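Local coordinates for metallo-beta-lactamase domain-containing protein (Enterococcus faecalis, PDB 2AZ4) that binds two zinc ions in a metallo-beta-lactamase-type site and is probably a hydrolase, perhaps an RNA-binding exonuclease, at residues Glu216-Ser221 with Pro402-Lys407; Lys390-Ile395 with Glu412-Glu417; Leu339-Leu344 with Lys369-Phe374. One frame throughout, in Å; residues are numbered along the deposited sequence.

Interaction 1. Residues Glu216-Ser221 with Pro402-Lys407; sequences EGVSIS and PIHTLK. With ZN (zinc ion), chain D.
The dinuclear zinc site of the metallo-beta-lactamase fold is bordered here by two loops, with His404 from Pro402-Lys407 lying beside Val218 from Glu216-Ser221. His404 NE2 binds the zinc ion at 2.3 Å. Two waters also bind this metal, and Asp96, His97 and Asp189 complete its shell. The side chains of Val218 and His404 run side by side and point the same way. Val218 CG2 comes obliquely to the imidazole, 3.5 Å from His404 CD2. Glu216 CB lies at the ring edge, near its plane. The backbones are tied as well: Gly217 N donates to His404 O at 3.1 Å, from above the carbonyl plane. Strands 212-216 and 399-403 are parallel neighbours in one sheet of the fold, and both loops leave from their C-terminal ends. Gly217 O is gripped twice. Thr405 OG1 and Ser221 OG both donate to it at 2.9 Å, from the same face of its plane. Thr405 OG1 stands anti to its own backbone N (chi1 -177°), which turns it to Gly217 O. It also accepts from Lys407 N, an ST turn. Ser221 OG in turn accepts an almost straight bond from Leu406 N, 2.8 Å long. The Glu216 carboxylate bends back to accept from Val218 N through OE2, while OE1 accepts from Leu190 N and is hydrogen-bonded to His382.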
loop_
_atom_site.group_PDB
_atom_site.type_symbol
_atom_site.label_atom_id
_atom_site.label_comp_id
_atom_site.label_asym_id
_atom_site.label_seq_id
_atom_site.Cartn_x
_atom_site.Cartn_y
_atom_site.Cartn_z
ATOM N N GLU A 216 -5.289 -2.838 11.878
ATOM C CA GLU A 216 -3.975 -3.395 11.604
ATOM C C GLU A 216 -3.049 -3.422 12.829
ATOM O O GLU A 216 -3.199 -2.623 13.772
ATOM C CB GLU A 216 -3.286 -2.626 10.460
ATOM C CG GLU A 216 -2.936 -1.198 10.821
ATOM C CD GLU A 216 -1.487 -0.870 10.528
ATOM O OE1 GLU A 216 -1.241 -0.081 9.596
ATOM O OE2 GLU A 216 -0.587 -1.385 11.236
ATOM N N GLY A 217 -2.120 -4.378 12.810
ATOM C CA GLY A 217 -1.116 -4.514 13.856
ATOM C C GLY A 217 0.220 -4.909 13.268
ATOM O O GLY A 217 0.885 -5.837 13.745
ATOM N N VAL A 218 0.632 -4.193 12.230
ATOM C CA VAL A 218 1.855 -4.552 11.513
ATOM C C VAL A 218 3.114 -4.339 12.370
ATOM O O VAL A 218 3.917 -5.276 12.545
ATOM C CB VAL A 218 1.952 -3.823 10.152
ATOM C CG1 VAL A 218 3.287 -4.105 9.479
ATOM C CG2 VAL A 218 0.787 -4.238 9.248
ATOM N N SER A 219 3.276 -3.139 12.926
ATOM C CA SER A 219 4.535 -2.809 13.596
ATOM C C SER A 219 4.829 -3.699 14.819
ATOM O O SER A 219 5.991 -3.971 15.116
ATOM C CB SER A 219 4.600 -1.347 13.990
ATOM O OG SER A 219 3.683 -1.061 15.034
ATOM N N ILE A 220 3.787 -4.136 15.525
ATOM C CA ILE A 220 3.970 -5.045 16.671
ATOM C C ILE A 220 4.257 -6.509 16.266
ATOM O O ILE A 220 4.510 -7.355 17.126
ATOM C CB ILE A 220 2.759 -5.022 17.618
ATOM C CG1 ILE A 220 1.469 -5.222 16.820
ATOM C CG2 ILE A 220 2.743 -3.752 18.445
ATOM C CD1 ILE A 220 0.280 -5.595 17.646
ATOM N N SER A 221 4.209 -6.813 14.972
ATOM C CA SER A 221 4.429 -8.178 14.498
ATOM C C SER A 221 5.895 -8.586 14.495
ATOM O O SER A 221 6.205 -9.768 14.411
ATOM C CB SER A 221 3.879 -8.341 13.081
ATOM O OG SER A 221 2.485 -8.203 13.070
ATOM N N PRO A 402 -7.985 -7.127 16.296
ATOM C CA PRO A 402 -6.729 -7.052 15.559
ATOM C C PRO A 402 -6.756 -7.887 14.275
ATOM O O PRO A 402 -7.284 -9.017 14.261
ATOM C CB PRO A 402 -5.704 -7.622 16.545
ATOM C CG PRO A 402 -6.361 -7.444 17.914
ATOM C CD PRO A 402 -7.784 -7.708 17.637
ATOM N N ILE A 403 -6.222 -7.291 13.206
ATOM C CA ILE A 403 -6.054 -7.945 11.909
ATOM C C ILE A 403 -4.739 -7.451 11.327
ATOM O O ILE A 403 -4.114 -6.577 11.907
ATOM C CB ILE A 403 -7.197 -7.608 10.936
ATOM C CG1 ILE A 403 -7.303 -6.076 10.736
ATOM C CG2 ILE A 403 -8.491 -8.275 11.392
ATOM C CD1 ILE A 403 -8.258 -5.643 9.640
ATOM N N HIS A 404 -4.315 -8.040 10.207
ATOM C CA HIS A 404 -3.101 -7.614 9.516
ATOM C C HIS A 404 -1.948 -7.566 10.537
ATOM O O HIS A 404 -1.291 -6.533 10.720
ATOM C CB HIS A 404 -3.354 -6.241 8.856
ATOM C CG HIS A 404 -2.618 -6.020 7.575
ATOM N ND1 HIS A 404 -2.601 -6.947 6.554
ATOM C CD2 HIS A 404 -1.918 -4.952 7.127
ATOM C CE1 HIS A 404 -1.901 -6.464 5.540
ATOM N NE2 HIS A 404 -1.477 -5.254 5.866
ATOM N N THR A 405 -1.729 -8.705 11.203
ATOM C CA THR A 405 -0.817 -8.801 12.332
ATOM C C THR A 405 -0.392 -10.265 12.592
ATOM O O THR A 405 -1.170 -11.194 12.391
ATOM C CB THR A 405 -1.439 -8.124 13.617
ATOM O OG1 THR A 405 -0.505 -8.174 14.695
ATOM C CG2 THR A 405 -2.779 -8.789 14.036
ATOM N N LEU A 406 0.862 -10.456 12.981
ATOM C CA LEU A 406 1.365 -11.771 13.419
ATOM C C LEU A 406 1.273 -11.955 14.951
ATOM O O LEU A 406 1.547 -13.050 15.460
ATOM C CB LEU A 406 2.810 -11.996 12.951
ATOM C CG LEU A 406 3.186 -11.734 11.491
ATOM C CD1 LEU A 406 4.663 -12.039 11.231
ATOM C CD2 LEU A 406 2.312 -12.534 10.571
ATOM N N LYS A 407 0.898 -10.890 15.666
ATOM C CA LYS A 407 0.787 -10.908 17.146
ATOM C C LYS A 407 -0.444 -10.142 17.624
ATOM O O LYS A 407 -0.332 -9.107 18.291
ATOM C CB LYS A 407 2.069 -10.361 17.791
ATOM C CG LYS A 407 3.312 -11.112 17.330
ATOM C CD LYS A 407 4.598 -10.613 17.932
ATOM C CE LYS A 407 5.692 -11.593 17.554
ATOM N NZ LYS A 407 7.041 -11.029 17.742
HETATM ZN ZN ZN D . -0.772 -3.776 4.263
HETATM O O HOH W 1 0.412 -2.844 2.477
HETATM O O HOH W 2 1.418 -3.763 5.088
#

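Interaction 2. Residues Lys390-Ile395 with Glu412-Glu417; sequences KIIALI and ENPYGE
Ile392 and Tyr415 form the two bumps of this surface contact between the last turn of helix 385-395 and the turn at Glu412-Glu417. Ile392 CG2 meets Tyr415 CD2 at 4.1 Å. Ile392 points from the helix into the hollow formed by the bend of the chain at Glu412-Pro414. Its CD1 rests on Glu412 O at 3.6 Å. Its CG2 sits 3.8 Å from Asn413 OD1 and more loosely against Pro414 CD. CG2 lies anti to the backbone N and CG1 beside it (chi1 -63°), so the branches reach different parts of the hollow. Ile392 also touches Met215 of strand 212-216, so helix 385-395 lies against that sheet, and the turn leads into its edge strand 417-418.

Tyr415 is the bump in the other direction. Its ring lies obliquely along the helix at Ala393, with CE2 3.5 Å from Ala393 CA. Further out, Tyr415 OH is 3.4 Å from Ala393 CB. Pro414 CB covers one face of the ring, offset toward the rim.

The turn is type I, from Asn413 to Gly416. Asn413 OD1 accepts from Tyr415 N at 3.1 Å, an Asx turn. Asn413 ND2 donates almost straight to Glu417 O at 2.9 Å, and also to Pro397 O. The polar bonds stiffen the turn itself, while helix and turn meet through van der Waals contact, so shape rather than polar pairing governs their fit.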
loop_
_atom_site.group_PDB
_atom_site.type_symbol
_atom_site.label_atom_id
_atom_site.label_comp_id
_atom_site.label_asym_id
_atom_site.label_seq_id
_atom_site.Cartn_x
_atom_site.Cartn_y
_atom_site.Cartn_z
ATOM N N LYS A 390 -2.189 4.813 20.827
ATOM C CA LYS A 390 -2.787 6.140 20.816
ATOM C C LYS A 390 -4.036 6.177 19.940
ATOM O O LYS A 390 -5.001 6.857 20.268
ATOM C CB LYS A 390 -1.790 7.220 20.381
ATOM C CG LYS A 390 -0.824 7.642 21.465
ATOM C CD LYS A 390 0.471 8.246 20.892
ATOM C CE LYS A 390 1.523 8.356 22.013
ATOM N NZ LYS A 390 2.863 8.903 21.579
ATOM N N ILE A 391 -4.022 5.438 18.834
ATOM C CA ILE A 391 -5.170 5.439 17.923
ATOM C C ILE A 391 -6.363 4.826 18.644
ATOM O O ILE A 391 -7.440 5.385 18.622
ATOM C CB ILE A 391 -4.856 4.711 16.589
ATOM C CG1 ILE A 391 -3.917 5.588 15.736
ATOM C CG2 ILE A 391 -6.150 4.367 15.835
ATOM C CD1 ILE A 391 -3.187 4.850 14.574
ATOM N N ILE A 392 -6.137 3.694 19.299
ATOM C CA ILE A 392 -7.181 3.011 20.092
ATOM C C ILE A 392 -7.690 3.934 21.200
ATOM O O ILE A 392 -8.897 4.041 21.403
ATOM C CB ILE A 392 -6.661 1.686 20.685
ATOM C CG1 ILE A 392 -6.293 0.706 19.555
ATOM C CG2 ILE A 392 -7.702 1.054 21.676
ATOM C CD1 ILE A 392 -5.329 -0.372 19.942
ATOM N N ALA A 393 -6.767 4.640 21.866
ATOM C CA ALA A 393 -7.146 5.625 22.887
ATOM C C ALA A 393 -8.038 6.739 22.331
ATOM O O ALA A 393 -9.047 7.082 22.947
ATOM C CB ALA A 393 -5.907 6.197 23.594
ATOM N N LEU A 394 -7.697 7.294 21.163
ATOM C CA LEU A 394 -8.533 8.328 20.552
ATOM C C LEU A 394 -9.917 7.841 20.137
ATOM O O LEU A 394 -10.893 8.580 20.261
ATOM C CB LEU A 394 -7.822 9.012 19.373
ATOM C CG LEU A 394 -6.643 9.937 19.687
ATOM C CD1 LEU A 394 -5.751 10.031 18.462
ATOM C CD2 LEU A 394 -7.129 11.303 20.119
ATOM N N ILE A 395 -10.010 6.604 19.665
ATOM C CA ILE A 395 -11.286 6.061 19.182
ATOM C C ILE A 395 -12.176 5.490 20.309
ATOM O O ILE A 395 -13.385 5.679 20.287
ATOM C CB ILE A 395 -11.046 4.967 18.105
ATOM C CG1 ILE A 395 -10.528 5.595 16.807
ATOM C CG2 ILE A 395 -12.298 4.134 17.859
ATOM C CD1 ILE A 395 -9.848 4.593 15.876
ATOM N N GLU A 412 -4.175 -4.329 22.544
ATOM C CA GLU A 412 -5.108 -4.298 23.678
ATOM C C GLU A 412 -6.129 -3.173 23.603
ATOM O O GLU A 412 -5.826 -2.063 23.121
ATOM C CB GLU A 412 -4.336 -4.171 24.995
ATOM C CG GLU A 412 -3.639 -5.460 25.436
ATOM C CD GLU A 412 -2.618 -5.233 26.536
ATOM O OE1 GLU A 412 -2.865 -4.397 27.432
ATOM O OE2 GLU A 412 -1.564 -5.910 26.498
ATOM N N ASN A 413 -7.329 -3.464 24.106
ATOM C CA ASN A 413 -8.399 -2.486 24.221
ATOM C C ASN A 413 -8.756 -2.186 25.696
ATOM O O ASN A 413 -9.572 -2.892 26.282
ATOM C CB ASN A 413 -9.636 -2.976 23.476
ATOM C CG ASN A 413 -10.729 -1.934 23.400
ATOM O OD1 ASN A 413 -10.495 -0.730 23.601
ATOM N ND2 ASN A 413 -11.940 -2.382 23.079
ATOM N N PRO A 414 -8.131 -1.144 26.288
ATOM C CA PRO A 414 -8.505 -0.670 27.626
ATOM C C PRO A 414 -9.968 -0.248 27.734
ATOM O O PRO A 414 -10.504 -0.207 28.829
ATOM C CB PRO A 414 -7.607 0.566 27.822
ATOM C CG PRO A 414 -6.436 0.322 26.941
ATOM C CD PRO A 414 -7.005 -0.360 25.736
ATOM N N TYR A 415 -10.609 0.043 26.611
ATOM C CA TYR A 415 -11.900 0.701 26.615
ATOM C C TYR A 415 -13.080 -0.240 26.479
ATOM O O TYR A 415 -14.225 0.181 26.612
ATOM C CB TYR A 415 -11.921 1.778 25.515
ATOM C CG TYR A 415 -10.765 2.713 25.695
ATOM C CD1 TYR A 415 -10.821 3.727 26.652
ATOM C CD2 TYR A 415 -9.575 2.537 24.980
ATOM C CE1 TYR A 415 -9.742 4.573 26.868
ATOM C CE2 TYR A 415 -8.478 3.382 25.195
ATOM C CZ TYR A 415 -8.578 4.399 26.143
ATOM O OH TYR A 415 -7.527 5.255 26.384
ATOM N N GLY A 416 -12.809 -1.509 26.228
ATOM C CA GLY A 416 -13.888 -2.462 25.974
ATOM C C GLY A 416 -13.364 -3.859 25.794
ATOM O O GLY A 416 -12.420 -4.269 26.471
ATOM N N GLU A 417 -13.979 -4.592 24.875
ATOM C CA GLU A 417 -13.648 -5.991 24.659
ATOM C C GLU A 417 -12.737 -6.172 23.444
ATOM O O GLU A 417 -12.430 -5.205 22.734
ATOM C CB GLU A 417 -14.926 -6.837 24.532
ATOM C CG GLU A 417 -15.443 -7.414 25.867
ATOM C CD GLU A 417 -14.657 -8.650 26.361
ATOM O OE1 GLU A 417 -13.714 -9.117 25.655
ATOM O OE2 GLU A 417 -14.996 -9.161 27.465
#

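Interaction 3. Residues Leu339-Leu344 with Lys369-Phe374; sequences LQEGSL and KKDITF
The carboxylates of Glu341 and Asp371 are the flat groups here, and they stand nearly perpendicular, their planes 87° apart. Their side chains meet through the stems: Glu341 CG touches Asp371 CB at 3.8 Å. Glu341 CG also packs on Lys370 O, which it reaches because it lies anti to its backbone N (chi1 -176°). The like-charged oxygens stay apart, with Glu341 OE2 4.8 Å from Asp371 OD2. A water bridges Glu341 OE2 and Lys369 O through weak bonds.

Lys370 curls back over the loop. Bends at chi3 and chi4 bring NZ to Leu339 O at 2.9 Å, nearly in line with the carbonyl. NZ also donates to Asp337 O, so two backbone carbonyls, of Leu339 and Asp337, hold the ammonium group.

Ile372 fills the inside of the loop. Its CD1 meets Leu339 CB at 3.6 Å, the two side chains crossing at about a right angle. Its CG1 lies 3.6 Å from Gln340 O, and CG2 packs near Ser343 OG. That hydroxyl donates to Gln340 O at 2.7 Å in the carbonyl plane. Ser343 N donates to the same oxygen and closes the type II turn from Gln340 to Ser343. Gly342 takes the positive phi of this turn, and its N gives a weak bond to Asp371 O.

Thr373 N then donates to Ser343 O at 2.9 Å. Thr373 and Leu344 touch on one face of the sheet, where Thr373 OG1 is also bonded to Arg254. Asp371 is the C-prime residue of a Schellman motif that ends helix 358-369. Strands 344-348 and 373-376 run parallel from here, the helix between them in sequence: a beta-alpha-beta crossover at the edge of a six-stranded parallel sheet.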
loop_
_atom_site.group_PDB
_atom_site.type_symbol
_atom_site.label_atom_id
_atom_site.label_comp_id
_atom_site.label_asym_id
_atom_site.label_seq_id
_atom_site.Cartn_x
_atom_site.Cartn_y
_atom_site.Cartn_z
ATOM N N LEU A 339 27.062 3.465 -12.020
ATOM C CA LEU A 339 27.218 4.536 -11.038
ATOM C C LEU A 339 28.686 4.692 -10.764
ATOM O O LEU A 339 29.454 3.750 -10.924
ATOM C CB LEU A 339 26.476 4.195 -9.734
ATOM C CG LEU A 339 24.941 4.131 -9.733
ATOM C CD1 LEU A 339 24.424 3.718 -8.368
ATOM C CD2 LEU A 339 24.324 5.462 -10.157
ATOM N N GLN A 340 29.076 5.875 -10.326
ATOM C CA GLN A 340 30.470 6.137 -10.090
ATOM C C GLN A 340 30.966 5.487 -8.806
ATOM O O GLN A 340 30.252 5.428 -7.800
ATOM C CB GLN A 340 30.710 7.635 -10.029
ATOM C CG GLN A 340 30.234 8.368 -11.252
ATOM C CD GLN A 340 30.215 9.856 -11.036
ATOM O OE1 GLN A 340 30.879 10.380 -10.135
ATOM N NE2 GLN A 340 29.461 10.552 -11.862
ATOM N N GLU A 341 32.204 4.996 -8.870
ATOM C CA GLU A 341 32.943 4.568 -7.697
ATOM C C GLU A 341 33.060 5.725 -6.707
ATOM O O GLU A 341 33.409 6.866 -7.080
ATOM C CB GLU A 341 34.329 4.048 -8.121
ATOM C CG GLU A 341 35.172 3.472 -7.014
ATOM C CD GLU A 341 36.172 2.424 -7.515
ATOM O OE1 GLU A 341 35.950 1.838 -8.619
ATOM O OE2 GLU A 341 37.176 2.175 -6.791
ATOM N N GLY A 342 32.750 5.430 -5.446
ATOM C CA GLY A 342 32.802 6.426 -4.386
ATOM C C GLY A 342 31.541 7.270 -4.252
ATOM O O GLY A 342 31.488 8.202 -3.432
ATOM N N SER A 343 30.528 6.976 -5.061
ATOM C CA SER A 343 29.300 7.777 -5.011
ATOM C C SER A 343 28.386 7.366 -3.827
ATOM O O SER A 343 28.685 6.422 -3.076
ATOM C CB SER A 343 28.571 7.718 -6.355
ATOM O OG SER A 343 28.029 6.432 -6.570
ATOM N N LEU A 344 27.278 8.093 -3.667
ATOM C CA LEU A 344 26.352 7.880 -2.562
ATOM C C LEU A 344 25.010 7.452 -3.127
ATOM O O LEU A 344 24.510 8.070 -4.047
ATOM C CB LEU A 344 26.196 9.169 -1.753
ATOM C CG LEU A 344 25.249 9.194 -0.535
ATOM C CD1 LEU A 344 25.650 8.152 0.518
ATOM C CD2 LEU A 344 25.189 10.637 0.056
ATOM N N LYS A 369 31.295 -3.621 -3.890
ATOM C CA LYS A 369 32.373 -3.827 -4.894
ATOM C C LYS A 369 32.723 -2.560 -5.665
ATOM O O LYS A 369 33.856 -2.393 -6.133
ATOM C CB LYS A 369 31.970 -4.902 -5.906
ATOM C CG LYS A 369 31.956 -6.322 -5.367
ATOM C CD LYS A 369 33.316 -7.034 -5.475
ATOM C CE LYS A 369 33.788 -7.218 -6.924
ATOM N NZ LYS A 369 35.220 -7.649 -6.991
ATOM N N LYS A 370 31.738 -1.671 -5.803
ATOM C CA LYS A 370 31.932 -0.428 -6.535
ATOM C C LYS A 370 32.301 0.732 -5.622
ATOM O O LYS A 370 32.389 1.868 -6.081
ATOM C CB LYS A 370 30.686 -0.103 -7.356
ATOM C CG LYS A 370 30.492 -1.063 -8.534
ATOM C CD LYS A 370 29.340 -0.657 -9.447
ATOM C CE LYS A 370 29.450 0.807 -9.974
ATOM N NZ LYS A 370 30.612 1.114 -10.882
ATOM N N ASP A 371 32.520 0.449 -4.336
ATOM C CA ASP A 371 32.808 1.498 -3.340
ATOM C C ASP A 371 31.690 2.571 -3.356
ATOM O O ASP A 371 31.955 3.764 -3.230
ATOM C CB ASP A 371 34.186 2.127 -3.626
ATOM C CG ASP A 371 34.795 2.832 -2.414
ATOM O OD1 ASP A 371 34.596 2.361 -1.265
ATOM O OD2 ASP A 371 35.496 3.864 -2.619
ATOM N N ILE A 372 30.447 2.138 -3.553
ATOM C CA ILE A 372 29.292 3.052 -3.466
ATOM C C ILE A 372 28.772 2.964 -2.040
ATOM O O ILE A 372 28.433 1.870 -1.573
ATOM C CB ILE A 372 28.185 2.690 -4.491
ATOM C CG1 ILE A 372 28.728 2.770 -5.932
ATOM C CG2 ILE A 372 26.946 3.600 -4.341
ATOM C CD1 ILE A 372 27.773 2.189 -6.975
ATOM N N THR A 373 28.773 4.090 -1.324
ATOM C CA THR A 373 28.180 4.146 0.012
ATOM C C THR A 373 26.651 3.950 -0.038
ATOM O O THR A 373 25.938 4.700 -0.710
ATOM C CB THR A 373 28.508 5.456 0.731
ATOM O OG1 THR A 373 29.934 5.618 0.809
ATOM C CG2 THR A 373 27.901 5.475 2.143
ATOM N N PHE A 374 26.170 2.936 0.665
ATOM C CA PHE A 374 24.744 2.626 0.724
ATOM C C PHE A 374 24.189 3.198 2.021
ATOM O O PHE A 374 24.753 2.967 3.109
ATOM C CB PHE A 374 24.554 1.119 0.716
ATOM C CG PHE A 374 23.141 0.665 0.980
ATOM C CD1 PHE A 374 22.254 0.464 -0.076
ATOM C CD2 PHE A 374 22.706 0.404 2.271
ATOM C CE1 PHE A 374 20.967 0.028 0.144
ATOM C CE2 PHE A 374 21.389 -0.049 2.501
ATOM C CZ PHE A 374 20.532 -0.231 1.429
HETATM O O HOH W 3 36.612 -0.471 -5.699
#

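Overall arrangement
Interaction 1 is the one at the metal centre: it holds His404, a ligand of one zinc ion, and a second zinc lies about 6 Å from that side chain. Interaction 2 is a neighbour on the outside of the same part of the fold. Their centres are 15 Å apart and their nearest atoms about 6 Å. Helix 385-395 links them, since Ser219 and Ile220 touch it at Pro385 and Leu388, and strand 399-403 follows it in the chain. Interaction 3 belongs to the separate parallel sheet. Its centre is 37 Å from that of interaction 1 and 47 Å from that of interaction 2. In sequence, both its segments fall between Ser221 and Pro402.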